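Local structure of Zn-dependent hydrolase of metallo-beta-lactamase superfamily TM0207 (Thermotoga maritima, 1VJN) at residues A[21-27]-A[117-121]; A[47-53]-A[68-74]; A[54-58]-A[105-111]. The protein probably acts as a zinc-dependent hydrolase of the metallo-beta-lactamase superfamily, with a substrate that is not known. All blocks are in the same frame, centred on the assembly; numbering follows the deposited sequence.

Interaction 1 of 3, residues A[21-27]-A[117-121]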
loop_
_atom_site.group_PDB
_atom_site.type_symbol
_atom_site.label_atom_id
_atom_site.label_comp_id
_atom_site.label_asym_id
_atom_site.label_seq_id
_atom_site.Cartn_x
_atom_site.Cartn_y
_atom_site.Cartn_z
ATOM N N ALA A 21 -1.918 5.111 6.023
ATOM C CA ALA A 21 -1.651 3.935 5.139
ATOM C C ALA A 21 -2.988 3.258 4.749
ATOM O O ALA A 21 -3.001 2.110 4.321
ATOM C CB ALA A 21 -0.765 2.936 5.861
ATOM N N CYS A 22 -4.081 3.999 4.933
ATOM C CA CYS A 22 -5.461 3.538 4.678
ATOM C C CYS A 22 -5.995 3.836 3.282
ATOM O O CYS A 22 -6.256 4.977 2.911
ATOM C CB CYS A 22 -6.415 4.132 5.691
ATOM S SG CYS A 22 -8.091 3.483 5.467
ATOM N N PHE A 23 -6.128 2.773 2.512
ATOM C CA PHE A 23 -6.660 2.769 1.173
ATOM C C PHE A 23 -7.827 1.803 1.042
ATOM O O PHE A 23 -7.828 0.735 1.671
ATOM C CB PHE A 23 -5.582 2.251 0.220
ATOM C CG PHE A 23 -4.348 3.098 0.160
ATOM C CD1 PHE A 23 -3.354 2.968 1.123
ATOM C CD2 PHE A 23 -4.157 3.975 -0.879
ATOM C CE1 PHE A 23 -2.210 3.747 1.078
ATOM C CE2 PHE A 23 -3.004 4.747 -0.938
ATOM C CZ PHE A 23 -2.033 4.631 0.040
ATOM N N ALA A 24 -8.808 2.171 0.238
ATOM C CA ALA A 24 -9.818 1.209 -0.231
ATOM C C ALA A 24 -9.429 0.840 -1.641
ATOM O O ALA A 24 -9.231 1.729 -2.503
ATOM C CB ALA A 24 -11.259 1.765 -0.177
ATOM N N LEU A 25 -9.264 -0.468 -1.852
ATOM C CA LEU A 25 -9.062 -1.076 -3.181
ATOM C C LEU A 25 -10.318 -1.779 -3.630
ATOM O O LEU A 25 -10.824 -2.668 -2.944
ATOM C CB LEU A 25 -7.927 -2.117 -3.142
ATOM C CG LEU A 25 -6.663 -1.712 -2.427
ATOM C CD1 LEU A 25 -5.713 -2.911 -2.337
ATOM C CD2 LEU A 25 -6.023 -0.557 -3.144
ATOM N N GLU A 26 -10.821 -1.407 -4.789
ATOM C CA GLU A 26 -11.941 -2.098 -5.386
ATOM C C GLU A 26 -11.530 -2.889 -6.631
ATOM O O GLU A 26 -10.970 -2.345 -7.584
ATOM C CB GLU A 26 -13.029 -1.120 -5.734
ATOM C CG GLU A 26 -13.549 -0.384 -4.524
ATOM C CD GLU A 26 -14.423 0.802 -4.885
ATOM O OE1 GLU A 26 -15.362 0.645 -5.707
ATOM O OE2 GLU A 26 -14.176 1.892 -4.331
HETATM N N MSE A 27 -11.808 -4.181 -6.588
HETATM C CA MSE A 27 -11.483 -5.113 -7.649
HETATM C C MSE A 27 -12.404 -6.332 -7.504
HETATM O O MSE A 27 -12.579 -6.844 -6.402
HETATM C CB MSE A 27 -10.004 -5.538 -7.570
HETATM C CG MSE A 27 -9.506 -5.943 -6.164
HETATM SE SE MSE A 27 -7.580 -6.615 -6.061
HETATM C CE MSE A 27 -6.740 -5.731 -7.719
ATOM N N LYS A 117 -1.646 -7.058 -9.781
ATOM C CA LYS A 117 -1.116 -7.341 -8.459
ATOM C C LYS A 117 -0.789 -6.031 -7.765
ATOM O O LYS A 117 -0.005 -5.201 -8.254
ATOM C CB LYS A 117 0.148 -8.225 -8.506
ATOM C CG LYS A 117 -0.111 -9.701 -8.740
ATOM C CD LYS A 117 1.108 -10.342 -9.356
ATOM C CE LYS A 117 1.007 -11.850 -9.400
ATOM N NZ LYS A 117 0.234 -12.304 -10.605
ATOM N N VAL A 118 -1.410 -5.845 -6.614
ATOM C CA VAL A 118 -1.252 -4.644 -5.828
ATOM C C VAL A 118 -0.549 -5.038 -4.561
ATOM O O VAL A 118 -0.887 -6.079 -3.970
ATOM C CB VAL A 118 -2.621 -4.011 -5.499
ATOM C CG1 VAL A 118 -2.436 -2.714 -4.694
ATOM C CG2 VAL A 118 -3.413 -3.749 -6.781
ATOM N N CYS A 119 0.424 -4.224 -4.152
ATOM C CA CYS A 119 1.214 -4.450 -2.927
ATOM C C CYS A 119 1.219 -3.262 -1.975
ATOM O O CYS A 119 1.674 -2.182 -2.301
ATOM C CB CYS A 119 2.682 -4.800 -3.267
ATOM S SG CYS A 119 3.700 -5.287 -1.851
ATOM N N HIS A 120 0.812 -3.518 -0.742
ATOM C CA HIS A 120 0.893 -2.529 0.309
ATOM C C HIS A 120 2.038 -2.928 1.209
ATOM O O HIS A 120 1.993 -3.950 1.909
ATOM C CB HIS A 120 -0.401 -2.543 1.099
ATOM C CG HIS A 120 -0.526 -1.461 2.119
ATOM N ND1 HIS A 120 0.207 -1.442 3.288
ATOM C CD2 HIS A 120 -1.387 -0.419 2.193
ATOM C CE1 HIS A 120 -0.160 -0.392 4.003
ATOM N NE2 HIS A 120 -1.154 0.222 3.379
ATOM N N LEU A 121 3.048 -2.088 1.273
ATOM C CA LEU A 121 4.240 -2.466 2.006
ATOM C C LEU A 121 4.231 -2.213 3.522
ATOM O O LEU A 121 5.184 -2.584 4.203
ATOM C CB LEU A 121 5.442 -1.830 1.349
ATOM C CG LEU A 121 5.929 -2.468 0.015
ATOM C CD1 LEU A 121 7.011 -1.579 -0.583
ATOM C CD2 LEU A 121 6.436 -3.922 0.150
#
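His120 reaches across to the backbone of Ala21 and makes the one hydrogen bond between 21-27 and 117-121. NE2 of His120 donates to Ala21 O at 2.8 Å, with an N-H...O angle of 162°. The donor lies in the carbonyl plane, on a lone pair, and the oxygen sits near the plane of the imidazole. CG of His120 is anti to the backbone N (chi1 -173°), which carries the ring out across the gap. ND1 is bonded to Gly122 N, so both ring nitrogens are held and the rotation of the ring is fixed. Ala21 O also bonds to Thr34 OG1.

The aromatic contact is looser. CD1 of Phe23 lies 4.1 Å from CD2 of His120. The ring planes are steeply inclined, but the approach is oblique. Phe23 stacks instead on Trp17 of its own sheet.

The apolar contacts gather on Val118, whose two methyls serve different partners. CG1 of Val118 meets CD1 of Leu25 tip to tip at 4.0 Å. CG2 of Val118 touches the CE methyl of selenomethionine Met27, also at 4.0 Å, where the two side chains slide past each other.

The strand axes run antiparallel at 165° and come no closer than 10.6 Å, so these strands belong to different sheets facing each other. This is the buried core between the two sheets of the alpha-beta/beta-alpha sandwich of the metallo-beta-lactamase fold.

Interaction 2 of 3, residues A[47-53]-A[68-74]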
loop_
_atom_site.group_PDB
_atom_site.type_symbol
_atom_site.label_atom_id
_atom_site.label_comp_id
_atom_site.label_asym_id
_atom_site.label_seq_id
_atom_site.Cartn_x
_atom_site.Cartn_y
_atom_site.Cartn_z
ATOM N N ASN A 47 -15.448 6.285 5.286
ATOM C CA ASN A 47 -16.852 5.897 5.274
ATOM C C ASN A 47 -17.046 4.885 4.152
ATOM O O ASN A 47 -17.413 5.262 3.029
ATOM C CB ASN A 47 -17.720 7.143 5.058
ATOM C CG ASN A 47 -19.040 7.095 5.824
ATOM O OD1 ASN A 47 -19.449 6.048 6.330
ATOM N ND2 ASN A 47 -19.710 8.245 5.913
ATOM N N VAL A 48 -16.778 3.607 4.436
ATOM C CA VAL A 48 -16.702 2.581 3.371
ATOM C C VAL A 48 -17.114 1.168 3.834
ATOM O O VAL A 48 -16.863 0.808 4.986
ATOM C CB VAL A 48 -15.274 2.615 2.741
ATOM C CG1 VAL A 48 -14.750 1.220 2.353
ATOM C CG2 VAL A 48 -15.252 3.582 1.535
ATOM N N THR A 49 -17.742 0.404 2.918
ATOM C CA THR A 49 -18.200 -0.979 3.140
ATOM C C THR A 49 -17.217 -2.056 2.609
ATOM O O THR A 49 -17.066 -2.252 1.403
ATOM C CB THR A 49 -19.580 -1.213 2.484
ATOM O OG1 THR A 49 -20.608 -0.552 3.230
ATOM C CG2 THR A 49 -19.997 -2.679 2.573
ATOM N N ALA A 50 -16.600 -2.808 3.509
ATOM C CA ALA A 50 -15.518 -3.661 3.124
ATOM C C ALA A 50 -15.882 -5.145 3.179
ATOM O O ALA A 50 -16.647 -5.562 4.029
ATOM C CB ALA A 50 -14.342 -3.365 4.037
ATOM N N ASP A 51 -15.249 -5.927 2.293
ATOM C CA ASP A 51 -15.197 -7.399 2.324
ATOM C C ASP A 51 -13.978 -7.928 3.095
ATOM O O ASP A 51 -14.011 -8.983 3.733
ATOM C CB ASP A 51 -15.118 -7.900 0.886
ATOM C CG ASP A 51 -16.298 -7.419 0.061
ATOM O OD1 ASP A 51 -17.410 -7.859 0.379
ATOM O OD2 ASP A 51 -16.226 -6.572 -0.856
ATOM N N VAL A 52 -12.892 -7.211 2.946
ATOM C CA VAL A 52 -11.660 -7.524 3.631
ATOM C C VAL A 52 -11.068 -6.267 4.266
ATOM O O VAL A 52 -11.100 -5.146 3.693
ATOM C CB VAL A 52 -10.617 -8.164 2.683
ATOM C CG1 VAL A 52 -9.296 -8.562 3.469
ATOM C CG2 VAL A 52 -11.227 -9.325 1.972
ATOM N N VAL A 53 -10.521 -6.467 5.462
ATOM C CA VAL A 53 -9.669 -5.475 6.078
ATOM C C VAL A 53 -8.326 -6.122 6.354
ATOM O O VAL A 53 -8.261 -7.176 7.005
ATOM C CB VAL A 53 -10.271 -4.919 7.394
ATOM C CG1 VAL A 53 -9.282 -4.022 8.104
ATOM C CG2 VAL A 53 -11.548 -4.162 7.137
ATOM N N VAL A 68 -15.257 0.609 10.152
ATOM C CA VAL A 68 -15.404 0.209 8.748
ATOM C C VAL A 68 -16.713 -0.554 8.665
ATOM O O VAL A 68 -17.055 -1.251 9.587
ATOM C CB VAL A 68 -14.235 -0.713 8.280
ATOM C CG1 VAL A 68 -14.422 -1.171 6.835
ATOM C CG2 VAL A 68 -12.895 -0.011 8.414
ATOM N N LYS A 69 -17.440 -0.449 7.571
ATOM C CA LYS A 69 -18.719 -1.160 7.485
ATOM C C LYS A 69 -18.567 -2.432 6.677
ATOM O O LYS A 69 -17.571 -2.635 5.999
ATOM C CB LYS A 69 -19.788 -0.273 6.852
ATOM C CG LYS A 69 -20.170 0.935 7.677
ATOM C CD LYS A 69 -20.803 2.034 6.788
ATOM C CE LYS A 69 -21.505 3.104 7.639
ATOM N NZ LYS A 69 -22.276 4.134 6.845
ATOM N N GLY A 70 -19.597 -3.254 6.708
ATOM C CA GLY A 70 -19.621 -4.504 6.008
ATOM C C GLY A 70 -19.274 -5.629 6.975
ATOM O O GLY A 70 -18.867 -5.406 8.125
ATOM N N ASN A 71 -19.411 -6.843 6.475
ATOM C CA ASN A 71 -19.170 -8.059 7.236
ATOM C C ASN A 71 -17.863 -8.610 6.724
ATOM O O ASN A 71 -17.827 -9.565 5.962
ATOM C CB ASN A 71 -20.316 -9.010 6.976
ATOM C CG ASN A 71 -21.628 -8.457 7.460
ATOM O OD1 ASN A 71 -21.663 -7.808 8.478
ATOM N ND2 ASN A 71 -22.713 -8.725 6.743
ATOM N N PHE A 72 -16.770 -8.000 7.143
ATOM C CA PHE A 72 -15.484 -8.279 6.518
ATOM C C PHE A 72 -14.670 -9.346 7.220
ATOM O O PHE A 72 -14.913 -9.694 8.361
ATOM C CB PHE A 72 -14.664 -6.994 6.378
ATOM C CG PHE A 72 -14.654 -6.143 7.612
ATOM C CD1 PHE A 72 -13.811 -6.438 8.667
ATOM C CD2 PHE A 72 -15.486 -5.053 7.717
ATOM C CE1 PHE A 72 -13.818 -5.642 9.818
ATOM C CE2 PHE A 72 -15.508 -4.272 8.860
ATOM C CZ PHE A 72 -14.658 -4.539 9.892
ATOM N N ARG A 73 -13.728 -9.896 6.475
ATOM C CA ARG A 73 -12.688 -10.744 6.990
ATOM C C ARG A 73 -11.504 -9.845 7.364
ATOM O O ARG A 73 -11.022 -9.066 6.539
ATOM C CB ARG A 73 -12.264 -11.739 5.915
ATOM C CG ARG A 73 -11.025 -12.535 6.208
ATOM C CD ARG A 73 -11.066 -13.213 7.515
ATOM N NE ARG A 73 -10.655 -14.608 7.374
ATOM C CZ ARG A 73 -9.492 -15.096 7.752
ATOM N NH1 ARG A 73 -8.567 -14.322 8.341
ATOM N NH2 ARG A 73 -9.273 -16.385 7.589
ATOM N N VAL A 74 -11.058 -9.921 8.619
ATOM C CA VAL A 74 -9.886 -9.167 9.057
ATOM C C VAL A 74 -8.698 -10.093 8.834
ATOM O O VAL A 74 -8.747 -11.200 9.316
ATOM C CB VAL A 74 -9.940 -8.864 10.544
ATOM C CG1 VAL A 74 -8.603 -8.163 10.991
ATOM C CG2 VAL A 74 -11.125 -8.007 10.840
#
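Val53 lays its CG2 methyl over one face of the Phe72 ring, 3.7 Å from the ring centroid, in a CH-pi contact 17° off the ring normal. The Phe72 ring turns this face to Val53 because its CG is wedged between the backbone N and the carbonyl carbon (chi1 46°). Ala50 O lies at the edge of the same ring, near its plane. Next to it, CG1 of Val68 touches CB of Ala50 at 3.6 Å and, less closely, CG2 of Val53.

The backbones pair in two separate ladders. Val48 O accepts from Lys69 N, and Ala50 N donates to Lys69 O at 2.7 Å. After a shift of one residue, Asp51 O accepts from Arg73 N and Val53 N donates to Arg73 O. This second, parallel ladder joins the outermost strand 73-75 to strand 52-54 in the six-stranded sheet of the metallo-beta-lactamase fold. Gly70, with phi 98°, lies between the ladders at backbone angles that call for glycine, and with Ala50 O close by.

Lys69 and Arg73 are exposed. Lys69 is extended, and its NZ makes a weak bond to Asn47 OD1 at 3.5 Å. OG1 of Thr49 meets CB of Lys69, crossing it at about a right angle. Arg73 bends at chi2 and chi3, which brings its NH1 to Val74 O at 3.3 Å. Asp51 points away from 68-74, and its OD2 accepts from Thr31 N.

Interaction 3 of 3, residues A[54-58]-A[105-111]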
loop_
_atom_site.group_PDB
_atom_site.type_symbol
_atom_site.label_atom_id
_atom_site.label_comp_id
_atom_site.label_asym_id
_atom_site.label_seq_id
_atom_site.Cartn_x
_atom_site.Cartn_y
_atom_site.Cartn_z
ATOM N N THR A 54 -7.242 -5.512 5.876
ATOM C CA THR A 54 -5.906 -5.971 6.311
ATOM C C THR A 54 -5.186 -5.004 7.273
ATOM O O THR A 54 -5.387 -3.795 7.211
ATOM C CB THR A 54 -5.022 -6.170 5.111
ATOM O OG1 THR A 54 -4.867 -4.922 4.432
ATOM C CG2 THR A 54 -5.634 -7.178 4.073
ATOM N N GLU A 55 -4.302 -5.553 8.121
ATOM C CA GLU A 55 -3.557 -4.773 9.095
ATOM C C GLU A 55 -2.108 -5.171 9.036
ATOM O O GLU A 55 -1.775 -6.284 9.394
ATOM C CB GLU A 55 -4.038 -5.072 10.536
ATOM C CG GLU A 55 -5.523 -4.873 10.829
ATOM C CD GLU A 55 -5.950 -3.439 11.059
ATOM O OE1 GLU A 55 -5.118 -2.479 10.946
ATOM O OE2 GLU A 55 -7.156 -3.298 11.377
ATOM N N SER A 56 -1.256 -4.243 8.667
ATOM C CA SER A 56 0.167 -4.430 8.634
ATOM C C SER A 56 0.824 -4.666 9.995
ATOM O O SER A 56 1.877 -5.316 10.056
ATOM C CB SER A 56 0.810 -3.250 7.907
ATOM O OG SER A 56 0.671 -2.088 8.653
ATOM N N HIS A 57 0.226 -4.158 11.078
ATOM C CA HIS A 57 0.724 -4.401 12.418
ATOM C C HIS A 57 -0.413 -4.301 13.442
ATOM O O HIS A 57 -1.465 -3.752 13.141
ATOM C CB HIS A 57 1.843 -3.440 12.773
ATOM C CG HIS A 57 1.491 -2.012 12.578
ATOM N ND1 HIS A 57 1.534 -1.402 11.344
ATOM C CD2 HIS A 57 1.034 -1.078 13.448
ATOM C CE1 HIS A 57 1.118 -0.154 11.460
ATOM N NE2 HIS A 57 0.830 0.074 12.727
ATOM N N GLN A 58 -0.222 -4.858 14.627
ATOM C CA GLN A 58 -1.317 -4.891 15.633
ATOM C C GLN A 58 -1.380 -3.604 16.441
ATOM O O GLN A 58 -0.389 -2.899 16.542
ATOM C CB GLN A 58 -1.176 -6.089 16.561
ATOM C CG GLN A 58 -1.196 -7.433 15.827
ATOM C CD GLN A 58 -2.229 -8.400 16.390
ATOM O OE1 GLN A 58 -2.261 -8.640 17.594
ATOM N NE2 GLN A 58 -3.074 -8.956 15.522
ATOM N N LYS A 105 5.496 -6.072 14.571
ATOM C CA LYS A 105 5.680 -6.760 13.279
ATOM C C LYS A 105 5.316 -5.856 12.106
ATOM O O LYS A 105 4.768 -4.787 12.315
ATOM C CB LYS A 105 4.797 -8.010 13.209
ATOM C CG LYS A 105 3.285 -7.684 13.038
ATOM C CD LYS A 105 2.427 -8.813 13.502
ATOM C CE LYS A 105 0.969 -8.450 13.324
ATOM N NZ LYS A 105 0.021 -9.503 13.830
ATOM N N ASN A 106 5.592 -6.313 10.882
ATOM C CA ASN A 106 5.136 -5.634 9.665
ATOM C C ASN A 106 4.769 -6.690 8.662
ATOM O O ASN A 106 5.581 -7.532 8.299
ATOM C CB ASN A 106 6.184 -4.677 9.094
ATOM C CG ASN A 106 5.639 -3.827 8.003
ATOM O OD1 ASN A 106 4.792 -2.937 8.240
ATOM N ND2 ASN A 106 6.052 -4.118 6.778
ATOM N N ILE A 107 3.508 -6.674 8.256
ATOM C CA ILE A 107 3.073 -7.579 7.238
ATOM C C ILE A 107 2.756 -6.774 5.984
ATOM O O ILE A 107 1.947 -5.885 6.014
ATOM C CB ILE A 107 1.870 -8.345 7.685
ATOM C CG1 ILE A 107 2.151 -9.063 9.012
ATOM C CG2 ILE A 107 1.468 -9.406 6.614
ATOM C CD1 ILE A 107 0.963 -9.686 9.619
ATOM N N VAL A 108 3.435 -7.160 4.908
ATOM C CA VAL A 108 3.217 -6.716 3.543
ATOM C C VAL A 108 2.099 -7.587 2.975
ATOM O O VAL A 108 2.121 -8.817 3.101
ATOM C CB VAL A 108 4.518 -6.959 2.725
ATOM C CG1 VAL A 108 4.293 -6.801 1.290
ATOM C CG2 VAL A 108 5.658 -6.077 3.246
ATOM N N PHE A 109 1.102 -6.967 2.378
ATOM C CA PHE A 109 0.026 -7.716 1.743
ATOM C C PHE A 109 0.048 -7.556 0.261
ATOM O O PHE A 109 0.272 -6.467 -0.250
ATOM C CB PHE A 109 -1.334 -7.246 2.310
ATOM C CG PHE A 109 -1.591 -7.775 3.684
ATOM C CD1 PHE A 109 -1.959 -9.095 3.851
ATOM C CD2 PHE A 109 -1.449 -6.984 4.811
ATOM C CE1 PHE A 109 -2.159 -9.600 5.085
ATOM C CE2 PHE A 109 -1.656 -7.524 6.063
ATOM C CZ PHE A 109 -2.012 -8.792 6.201
ATOM N N VAL A 110 -0.208 -8.640 -0.444
ATOM C CA VAL A 110 -0.280 -8.604 -1.868
ATOM C C VAL A 110 -1.705 -9.016 -2.289
ATOM O O VAL A 110 -2.214 -10.037 -1.865
ATOM C CB VAL A 110 0.761 -9.530 -2.473
ATOM C CG1 VAL A 110 0.728 -9.460 -3.977
ATOM C CG2 VAL A 110 2.155 -9.148 -1.992
ATOM N N PHE A 111 -2.324 -8.213 -3.121
ATOM C CA PHE A 111 -3.677 -8.479 -3.619
ATOM C C PHE A 111 -3.601 -8.764 -5.120
ATOM O O PHE A 111 -3.023 -7.988 -5.899
ATOM C CB PHE A 111 -4.586 -7.293 -3.334
ATOM C CG PHE A 111 -4.465 -6.797 -1.935
ATOM C CD1 PHE A 111 -5.187 -7.397 -0.915
ATOM C CD2 PHE A 111 -3.620 -5.758 -1.627
ATOM C CE1 PHE A 111 -5.077 -6.962 0.365
ATOM C CE2 PHE A 111 -3.498 -5.325 -0.334
ATOM C CZ PHE A 111 -4.208 -5.927 0.664
HETATM O O HOH W 1 3.036 -1.696 9.400
#
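Thr54 packs against Phe109 and Phe111 at the buried end of this contact, while Gln58 and Lys105 meet at the surface. Segment 54-58 leaves strand 52-54 and enters the HxHxDH signature of the metallo-beta-lactamase superfamily, which His57 opens. In relatives this histidine binds a metal, and His57 probably does so here.

The buried end is close-packed. CB of Thr54 stands over one face of the Phe109 ring, 3.9 Å from its centroid, in a CH-pi contact. CG2 of Ile107 lies over the opposite face, so the ring is sandwiched. Glu55 O sits at the edge of the ring, in its plane, 3.6 Å from Phe109 CE2. The CG2 methyl of Thr54 meets the edge of Phe111, 3.8 Å from its CE1. Phe111 also touches Leu25 and Met27.

Midway, Ile107 N donates to Ser56 O at 2.8 Å. OG of Ser56 sits between its own backbone N and carbonyl carbon (chi1 68°). There it bonds to Asp35 OD2 and accepts from His57 ND1 at 2.9 Å, with the oxygen tilted from the imidazole plane. This second-shell serine may help to orient His57. A water modelled between Ser56, His57 and Asn106 is too close to all three for its bonds to be trusted.

The surface end is more open, with His57 and Gln58 exposed. CB of His57 rests on Lys105 O. The chain of Lys105, extended beyond CG, crosses Gln58 obliquely. Lys105 NZ is hydrogen-bonded to Asp76 O, and it lies 3.1 Å from CG of Gln58, a close approach that is not a hydrogen bond.

Overall arrangement
The three contacts join different parts of one sandwich domain. Interaction 1 joins the two sheets face to face. Interaction 2 forms the edge of the six-stranded sheet. Interaction 3 brings the loop after strand 52-54 onto strand 105-113 of the other sheet. Interactions 1 and 3 touch, their centres about 11 Å apart. Val118 O lies 2.7 Å from Phe111 N, a probable hydrogen bond between the neighbouring strands 116-120 and 105-113, and Leu25 CD1 lies 3.6 Å from Phe111 CD2. Interaction 2 runs straight into interaction 3 at Val53 and Thr54, though their centres are about 16 Å apart. Interaction 3 lies at the probable metal site, where His57 touches Asp123, just beyond 117-121.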